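Local coordinates for type 2A phosphatase-associated protein 42 (PDB 2V0P) that inhibits the PP2A-like phosphatase SIT4 and associates with PP2A catalytic subunits in TOR signalling, here seen as its N-terminal TPR-like domain, at residues L104-L115 against T215-C226; R25-G33 against I83-S91. All blocks are in the same frame, centred on the assembly; numbering follows the deposited sequence.

Interaction 1: residues L104-L115 against T215-C226. With ZN (zinc ion), chain D.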
# COMPACT_ATOMS: atom_id res chain seq x y z
N LEU A 104 -11.63 11.11 2.25
CA LEU A 104 -11.54 9.85 1.52
C LEU A 104 -12.71 8.98 1.86
O LEU A 104 -13.17 8.28 0.99
CB LEU A 104 -10.19 9.09 1.73
CG LEU A 104 -8.98 9.85 1.23
CD1 LEU A 104 -7.65 9.22 1.73
CD2 LEU A 104 -8.98 10.12 -0.23
N LYS A 105 -13.14 9.03 3.11
CA LYS A 105 -14.32 8.34 3.60
C LYS A 105 -15.58 8.81 2.85
O LYS A 105 -16.35 8.01 2.29
CB LYS A 105 -14.48 8.62 5.10
CG LYS A 105 -15.59 7.88 5.75
CD LYS A 105 -15.42 7.83 7.26
CE LYS A 105 -16.07 6.57 7.85
NZ LYS A 105 -15.37 5.30 7.45
N LYS A 106 -15.74 10.12 2.83
CA LYS A 106 -16.87 10.76 2.12
C LYS A 106 -16.86 10.51 0.60
O LYS A 106 -17.90 10.25 0.05
CB LYS A 106 -16.87 12.26 2.41
CG LYS A 106 -17.20 12.61 3.83
CD LYS A 106 -18.52 12.01 4.29
CE LYS A 106 -19.15 12.88 5.38
NZ LYS A 106 -20.07 12.09 6.26
N SER A 107 -15.70 10.59 -0.05
CA SER A 107 -15.55 10.19 -1.43
C SER A 107 -16.07 8.75 -1.69
O SER A 107 -16.94 8.56 -2.52
CB SER A 107 -14.09 10.31 -1.86
OG SER A 107 -13.91 9.73 -3.13
N VAL A 108 -15.53 7.76 -0.94
CA VAL A 108 -15.99 6.40 -0.98
C VAL A 108 -17.50 6.25 -0.72
O VAL A 108 -18.16 5.53 -1.47
CB VAL A 108 -15.12 5.46 -0.13
CG1 VAL A 108 -15.72 4.07 -0.07
CG2 VAL A 108 -13.64 5.44 -0.67
N GLU A 109 -18.06 6.96 0.28
CA GLU A 109 -19.48 6.91 0.51
C GLU A 109 -20.24 7.36 -0.77
O GLU A 109 -21.17 6.67 -1.15
CB GLU A 109 -19.90 7.74 1.69
CG GLU A 109 -21.27 7.48 2.19
CD GLU A 109 -21.50 8.06 3.58
OE1 GLU A 109 -20.51 8.21 4.34
OE2 GLU A 109 -22.68 8.36 3.91
N SER A 110 -19.85 8.47 -1.37
CA SER A 110 -20.48 8.96 -2.58
C SER A 110 -20.39 7.91 -3.69
O SER A 110 -21.36 7.65 -4.39
CB SER A 110 -19.92 10.27 -3.08
OG SER A 110 -20.35 11.33 -2.30
N PHE A 111 -19.21 7.35 -3.86
CA PHE A 111 -18.99 6.30 -4.87
C PHE A 111 -19.94 5.14 -4.63
O PHE A 111 -20.50 4.62 -5.56
CB PHE A 111 -17.51 5.84 -4.89
CG PHE A 111 -16.60 6.75 -5.67
CD1 PHE A 111 -16.87 7.05 -6.99
CD2 PHE A 111 -15.42 7.24 -5.10
CE1 PHE A 111 -16.06 7.88 -7.73
CE2 PHE A 111 -14.60 8.07 -5.81
CZ PHE A 111 -14.92 8.41 -7.17
N ILE A 112 -20.15 4.75 -3.37
CA ILE A 112 -21.05 3.65 -3.05
C ILE A 112 -22.56 3.97 -3.26
O ILE A 112 -23.33 3.17 -3.78
CB ILE A 112 -20.69 3.03 -1.67
CG1 ILE A 112 -19.23 2.47 -1.74
CG2 ILE A 112 -21.66 1.95 -1.30
CD1 ILE A 112 -18.76 1.81 -0.48
N ASN A 113 -22.95 5.18 -2.86
CA ASN A 113 -24.23 5.78 -3.23
C ASN A 113 -24.51 5.63 -4.74
O ASN A 113 -25.52 5.12 -5.09
CB ASN A 113 -24.24 7.26 -2.81
CG ASN A 113 -24.34 7.43 -1.33
OD1 ASN A 113 -24.57 6.48 -0.63
ND2 ASN A 113 -24.22 8.67 -0.83
N PHE A 114 -23.56 6.02 -5.59
CA PHE A 114 -23.66 5.94 -7.01
C PHE A 114 -23.95 4.47 -7.48
O PHE A 114 -24.84 4.28 -8.18
CB PHE A 114 -22.42 6.50 -7.66
CG PHE A 114 -22.33 6.29 -9.16
CD1 PHE A 114 -23.32 6.80 -10.04
CD2 PHE A 114 -21.24 5.64 -9.70
CE1 PHE A 114 -23.23 6.60 -11.40
CE2 PHE A 114 -21.13 5.48 -11.14
CZ PHE A 114 -22.16 5.95 -11.97
N LEU A 115 -23.18 3.48 -7.02
CA LEU A 115 -23.37 2.10 -7.42
C LEU A 115 -24.68 1.57 -6.89
O LEU A 115 -25.37 0.82 -7.57
CB LEU A 115 -22.17 1.19 -6.94
CG LEU A 115 -20.79 1.62 -7.41
CD1 LEU A 115 -19.68 0.70 -6.82
CD2 LEU A 115 -20.59 1.75 -8.90
N THR A 215 -15.26 3.62 -11.00
CA THR A 215 -15.56 3.69 -9.56
C THR A 215 -14.84 2.62 -8.75
O THR A 215 -14.29 2.90 -7.70
CB THR A 215 -17.12 3.65 -9.31
OG1 THR A 215 -17.64 4.84 -9.84
CG2 THR A 215 -17.53 3.58 -7.85
N ILE A 216 -14.81 1.39 -9.25
CA ILE A 216 -14.13 0.36 -8.51
C ILE A 216 -12.65 0.77 -8.29
O ILE A 216 -12.19 0.64 -7.21
CB ILE A 216 -14.27 -1.04 -9.15
CG1 ILE A 216 -15.74 -1.53 -9.11
CG2 ILE A 216 -13.31 -2.04 -8.48
CD1 ILE A 216 -16.41 -1.56 -7.79
N ASN A 217 -11.99 1.29 -9.30
CA ASN A 217 -10.63 1.78 -9.19
C ASN A 217 -10.46 2.91 -8.20
O ASN A 217 -9.47 3.00 -7.52
CB ASN A 217 -10.08 2.23 -10.52
CG ASN A 217 -9.75 1.05 -11.43
OD1 ASN A 217 -9.38 -0.03 -10.97
ND2 ASN A 217 -9.88 1.25 -12.70
N ASN A 218 -11.44 3.79 -8.17
CA ASN A 218 -11.36 4.88 -7.26
C ASN A 218 -11.63 4.44 -5.85
O ASN A 218 -11.01 4.97 -4.91
CB ASN A 218 -12.32 6.01 -7.71
CG ASN A 218 -12.08 6.45 -9.10
OD1 ASN A 218 -11.00 6.45 -9.56
ND2 ASN A 218 -13.15 6.76 -9.82
N ILE A 219 -12.58 3.51 -5.67
CA ILE A 219 -12.88 3.05 -4.36
C ILE A 219 -11.56 2.33 -3.83
O ILE A 219 -11.23 2.51 -2.74
CB ILE A 219 -14.05 2.12 -4.28
CG1 ILE A 219 -15.39 2.94 -4.40
CG2 ILE A 219 -14.10 1.40 -2.92
CD1 ILE A 219 -16.59 2.12 -4.60
N GLU A 220 -10.92 1.55 -4.65
CA GLU A 220 -9.67 0.79 -4.21
C GLU A 220 -8.57 1.77 -3.79
O GLU A 220 -7.96 1.65 -2.67
CB GLU A 220 -9.19 -0.14 -5.33
CG GLU A 220 -8.22 -1.22 -4.85
CD GLU A 220 -7.37 -1.81 -5.95
OE1 GLU A 220 -7.36 -1.32 -7.10
OE2 GLU A 220 -6.66 -2.77 -5.65
N GLN A 221 -8.34 2.76 -4.63
CA GLN A 221 -7.29 3.73 -4.44
C GLN A 221 -7.59 4.50 -3.17
O GLN A 221 -6.73 4.64 -2.38
CB GLN A 221 -7.17 4.66 -5.61
CG GLN A 221 -6.46 5.94 -5.31
CD GLN A 221 -4.96 5.74 -5.05
OE1 GLN A 221 -4.32 4.88 -5.66
NE2 GLN A 221 -4.41 6.54 -4.17
N ASN A 222 -8.84 4.91 -2.96
CA ASN A 222 -9.14 5.68 -1.76
C ASN A 222 -9.08 4.87 -0.45
O ASN A 222 -8.72 5.38 0.58
CB ASN A 222 -10.49 6.44 -1.94
CG ASN A 222 -10.44 7.51 -3.02
OD1 ASN A 222 -9.41 7.78 -3.60
ND2 ASN A 222 -11.57 8.08 -3.31
N LEU A 223 -9.46 3.61 -0.48
CA LEU A 223 -9.42 2.80 0.66
C LEU A 223 -7.95 2.53 1.03
O LEU A 223 -7.59 2.71 2.12
CB LEU A 223 -10.15 1.49 0.39
CG LEU A 223 -11.68 1.64 0.41
CD1 LEU A 223 -12.33 0.26 0.31
CD2 LEU A 223 -12.12 2.33 1.66
N PHE A 224 -7.13 2.21 0.05
CA PHE A 224 -5.70 1.98 0.28
C PHE A 224 -5.00 3.23 0.78
O PHE A 224 -4.27 3.17 1.78
CB PHE A 224 -5.04 1.56 -0.99
CG PHE A 224 -3.65 1.08 -0.76
CD1 PHE A 224 -3.44 -0.12 -0.11
CD2 PHE A 224 -2.56 1.85 -1.14
CE1 PHE A 224 -2.12 -0.60 0.11
CE2 PHE A 224 -1.24 1.38 -0.90
CZ PHE A 224 -1.05 0.17 -0.30
N GLU A 225 -5.23 4.35 0.08
CA GLU A 225 -4.69 5.64 0.45
C GLU A 225 -5.12 5.99 1.85
O GLU A 225 -4.26 6.34 2.68
CB GLU A 225 -5.09 6.71 -0.54
CG GLU A 225 -4.29 8.02 -0.49
CD GLU A 225 -4.85 9.04 -1.47
OE1 GLU A 225 -5.14 8.66 -2.62
OE2 GLU A 225 -5.01 10.23 -1.09
N CYS A 226 -6.41 5.82 2.16
CA CYS A 226 -6.87 6.08 3.52
C CYS A 226 -6.17 5.25 4.63
O CYS A 226 -5.72 5.76 5.65
CB CYS A 226 -8.35 5.85 3.63
SG CYS A 226 -8.99 6.44 5.18
ZN ZN D . -11.06 5.49 5.06
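Phe111 enters a hollow on helix 199-231 made by Thr215, Asn218, Ile219 and Asn222. It packs there as a knob into a hole. Its CB rests on Ile219 CG1 at 3.6 Å, and its CD1 lies 3.6 Å from Thr215 CG2. The far end of the ring, at CZ, meets Asn218 CB. Asn222 ND2 comes to the edge of the ring, near its plane. Two knobs come from the other helix. The end of Ile219 reaches in among Val108, Phe111, Ile112 and Leu115. With CG1 beside its backbone N (chi1 -76°), its CD1 reaches Ile112 CG1 at 3.9 Å. Asn222 fits among Leu104, Ser107, Val108 and Phe111, and its CB is 3.5 Å from Val108 CG2. Its ND2 lies 2.9 Å from Ser107 OG, but the angle is poor for a hydrogen bond; that hydroxyl is hydrogen-bonded to Gly80 O. At one end, Leu115 CD2 packs on Thr215 CG2. At the other, Leu104 CD1 lies over the turn at Cys226, 3.6 Å from its backbone N. Cys226 SG binds the zinc ion at 2.3 Å.

Segments 104-115 and 215-226 run nearly antiparallel, 157° between their directions, with a closest axis approach of 9.4 Å. An antiparallel helix pair of this kind is consistent with the TPR-like fold of the domain. From helix 75-83, Tyr77 touches Phe111 and Thr215, and Leu81 touches Asn218. Leu143 of helix 143-146 lies against Leu223, and Leu161 of the second subunit packs on Glu220 and Phe224.

Interaction 2: residues R25-G33 against I83-S91; sequences RQDSPEYQG and ISRRQSNDS
Gln32 meets the 83-91 loop at its Arg85, Arg86 and Gln87 positions. Its CB faces the loop and lies 3.9 Å from Arg86 NH1. CG passes the backbone of Gln87, 3.9 Å from its O atom. The chain then bends at chi2 (-57°), which brings the amide up to the loop backbone. CD is 3.4 Å from Gln87 N. At the tip, OE1 accepts two hydrogen bonds. Arg86 NH1 approaches in the carbonyl plane, on a lone pair, at 3.0 Å. Gln87 N comes from well above that plane, at 2.9 Å. The other tip atom, NE2, turns back to its own segment. Gln32 NE2 gives a hydrogen bond to Gln26 O at 2.7 Å, nearly in line with that C=O. It also gives a long, weak one to Arg85 O. These bonds fix the rotation of the amide and tie the turn before the helix to the loop.

Gln26 adds a second link. Its chain is extended, and NE2 makes a weak bond to Arg85 O. Its side chain crosses that of Gln87 at about a right angle. Beside it, Tyr31 OH rests against Arg85 CD at 3.5 Å while hydrogen-bonded to Leu19 O. Arg85 NH1 is hydrogen-bonded to Leu81 O.

The 25-33 side is itself well braced. Arg25 grips the carboxylate of Asp27 side-on through NE and NH2, one oxygen each. Ser28 OG accepts from Tyr31 N, a classic serine N-cap. Here a type I turn from Arg25 to Ser28 precedes it, and this capped helix start docks on the loop between helix 75-83 and helix 93-120 of the TPR-like domain.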
# COMPACT_ATOMS: atom_id res chain seq x y z
N ARG A 25 -0.75 24.03 -7.57
CA ARG A 25 -0.62 23.15 -6.42
C ARG A 25 -2.00 22.71 -5.90
O ARG A 25 -2.95 23.48 -5.83
CB ARG A 25 0.18 23.82 -5.31
CG ARG A 25 1.66 24.00 -5.61
CD ARG A 25 2.33 24.59 -4.39
NE ARG A 25 2.17 23.72 -3.24
CZ ARG A 25 3.10 22.87 -2.80
NH1 ARG A 25 4.29 22.80 -3.40
NH2 ARG A 25 2.85 22.12 -1.73
N GLN A 26 -2.10 21.44 -5.53
CA GLN A 26 -3.35 20.92 -5.07
C GLN A 26 -3.65 21.45 -3.68
O GLN A 26 -4.80 21.50 -3.28
CB GLN A 26 -3.39 19.39 -5.11
CG GLN A 26 -4.81 18.88 -4.98
CD GLN A 26 -4.89 17.41 -4.68
OE1 GLN A 26 -4.14 16.60 -5.25
NE2 GLN A 26 -5.80 17.05 -3.78
N ASP A 27 -2.63 21.84 -2.92
CA ASP A 27 -2.92 22.48 -1.64
C ASP A 27 -3.22 23.97 -1.83
O ASP A 27 -3.31 24.65 -0.87
CB ASP A 27 -1.78 22.30 -0.58
CG ASP A 27 -0.49 22.95 -0.97
OD1 ASP A 27 -0.47 23.71 -1.95
OD2 ASP A 27 0.55 22.72 -0.28
N SER A 28 -3.25 24.46 -3.06
CA SER A 28 -3.41 25.88 -3.33
C SER A 28 -4.82 26.37 -2.96
O SER A 28 -5.79 25.65 -3.11
CB SER A 28 -3.08 26.21 -4.78
OG SER A 28 -4.12 25.87 -5.63
N PRO A 29 -4.92 27.58 -2.41
CA PRO A 29 -6.30 28.03 -2.12
C PRO A 29 -7.11 28.27 -3.38
O PRO A 29 -8.31 28.19 -3.32
CB PRO A 29 -6.08 29.35 -1.37
CG PRO A 29 -4.76 29.81 -1.80
CD PRO A 29 -3.93 28.56 -1.98
N GLU A 30 -6.43 28.51 -4.49
CA GLU A 30 -7.06 28.72 -5.78
C GLU A 30 -7.65 27.37 -6.20
O GLU A 30 -8.78 27.33 -6.53
CB GLU A 30 -6.09 29.25 -6.84
CG GLU A 30 -5.63 30.65 -6.69
CD GLU A 30 -4.55 30.84 -5.63
OE1 GLU A 30 -3.88 29.84 -5.26
OE2 GLU A 30 -4.39 31.99 -5.17
N TYR A 31 -6.89 26.28 -6.11
CA TYR A 31 -7.47 24.96 -6.42
C TYR A 31 -8.56 24.52 -5.44
O TYR A 31 -9.62 24.12 -5.85
CB TYR A 31 -6.37 23.88 -6.61
CG TYR A 31 -6.90 22.51 -6.96
CD1 TYR A 31 -7.12 22.15 -8.28
CD2 TYR A 31 -7.17 21.59 -5.99
CE1 TYR A 31 -7.64 20.97 -8.60
CE2 TYR A 31 -7.68 20.36 -6.32
CZ TYR A 31 -7.92 20.06 -7.64
OH TYR A 31 -8.40 18.84 -8.01
N GLN A 32 -8.30 24.54 -4.15
CA GLN A 32 -9.24 24.02 -3.19
C GLN A 32 -10.53 24.90 -3.19
O GLN A 32 -11.63 24.39 -2.96
CB GLN A 32 -8.64 23.98 -1.80
CG GLN A 32 -7.58 22.92 -1.58
CD GLN A 32 -8.11 21.56 -1.90
OE1 GLN A 32 -9.16 21.16 -1.41
NE2 GLN A 32 -7.42 20.87 -2.75
N GLY A 33 -10.34 26.19 -3.42
CA GLY A 33 -11.39 27.19 -3.47
C GLY A 33 -12.40 26.84 -4.54
O GLY A 33 -13.55 26.73 -4.23
N ILE A 83 -14.70 15.16 -4.11
CA ILE A 83 -14.39 15.05 -2.72
C ILE A 83 -13.01 14.37 -2.48
O ILE A 83 -12.27 14.80 -1.67
CB ILE A 83 -15.48 14.32 -1.95
CG1 ILE A 83 -16.81 15.11 -2.02
CG2 ILE A 83 -15.09 14.20 -0.44
CD1 ILE A 83 -17.87 14.50 -1.41
N SER A 84 -12.68 13.35 -3.25
CA SER A 84 -11.39 12.68 -3.00
C SER A 84 -10.20 13.63 -3.18
O SER A 84 -9.08 13.34 -2.72
CB SER A 84 -11.26 11.46 -3.91
OG SER A 84 -11.10 11.87 -5.23
N ARG A 85 -10.46 14.80 -3.79
CA ARG A 85 -9.45 15.73 -4.16
C ARG A 85 -9.26 16.92 -3.14
O ARG A 85 -8.35 17.68 -3.28
CB ARG A 85 -9.72 16.26 -5.57
CG ARG A 85 -9.28 15.41 -6.70
CD ARG A 85 -10.00 15.74 -8.00
NE ARG A 85 -9.43 14.97 -9.10
CZ ARG A 85 -9.71 13.70 -9.36
NH1 ARG A 85 -10.60 13.04 -8.64
NH2 ARG A 85 -9.10 13.07 -10.35
N ARG A 86 -10.15 17.01 -2.17
CA ARG A 86 -10.13 18.01 -1.13
C ARG A 86 -8.93 17.79 -0.21
O ARG A 86 -8.55 16.68 0.03
CB ARG A 86 -11.43 17.95 -0.34
CG ARG A 86 -12.62 18.50 -1.13
CD ARG A 86 -12.60 20.05 -1.07
NE ARG A 86 -13.03 20.60 0.20
CZ ARG A 86 -12.45 21.64 0.81
NH1 ARG A 86 -11.39 22.23 0.27
NH2 ARG A 86 -12.92 22.08 1.97
N GLN A 87 -8.35 18.89 0.25
CA GLN A 87 -7.29 18.86 1.24
C GLN A 87 -7.47 20.02 2.21
O GLN A 87 -7.93 21.12 1.83
CB GLN A 87 -5.92 19.03 0.58
CG GLN A 87 -5.58 18.04 -0.41
CD GLN A 87 -4.16 18.18 -0.86
OE1 GLN A 87 -3.33 18.90 -0.25
NE2 GLN A 87 -3.83 17.47 -1.92
N SER A 88 -7.09 19.80 3.45
CA SER A 88 -7.14 20.88 4.44
C SER A 88 -5.83 21.65 4.42
O SER A 88 -4.80 21.10 4.05
CB SER A 88 -7.40 20.32 5.82
OG SER A 88 -7.12 21.27 6.80
N ASN A 89 -5.89 22.93 4.79
CA ASN A 89 -4.69 23.75 4.98
C ASN A 89 -4.50 24.22 6.43
O ASN A 89 -3.62 25.04 6.74
CB ASN A 89 -4.68 24.93 4.00
CG ASN A 89 -4.20 24.53 2.60
OD1 ASN A 89 -4.88 24.77 1.59
ND2 ASN A 89 -3.01 23.90 2.54
N ASP A 90 -5.33 23.68 7.32
CA ASP A 90 -5.21 23.93 8.74
C ASP A 90 -3.74 23.87 9.19
O ASP A 90 -2.99 22.99 8.78
CB ASP A 90 -6.06 22.94 9.53
CG ASP A 90 -6.34 23.40 10.96
OD1 ASP A 90 -7.47 23.86 11.22
OD2 ASP A 90 -5.43 23.32 11.81
N SER A 91 -3.32 24.83 10.00
CA SER A 91 -1.93 24.85 10.50
C SER A 91 -1.65 23.63 11.38
O SER A 91 -0.52 23.14 11.44
CB SER A 91 -1.62 26.15 11.24
OG SER A 91 -2.69 26.53 12.09

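In the fold
Interaction 1 is a core contact near the centre of the chain. Interaction 2 lies further out and is partly buried, with the two centres 19 Å apart. The first joins two helices mainly through apolar side chains and shape. The second joins a helix start to a loop, and amides, backbone groups and an arginine do most of the work. They share no segment, but the loop of interaction 2 leads into helix 93-120, which carries 104-115. They also touch: Ser84 CB lies 3.3 Å from Ser107 OG, and Ile83 packs on Lys106. The loop thus links the outer contact to the buried helix pair.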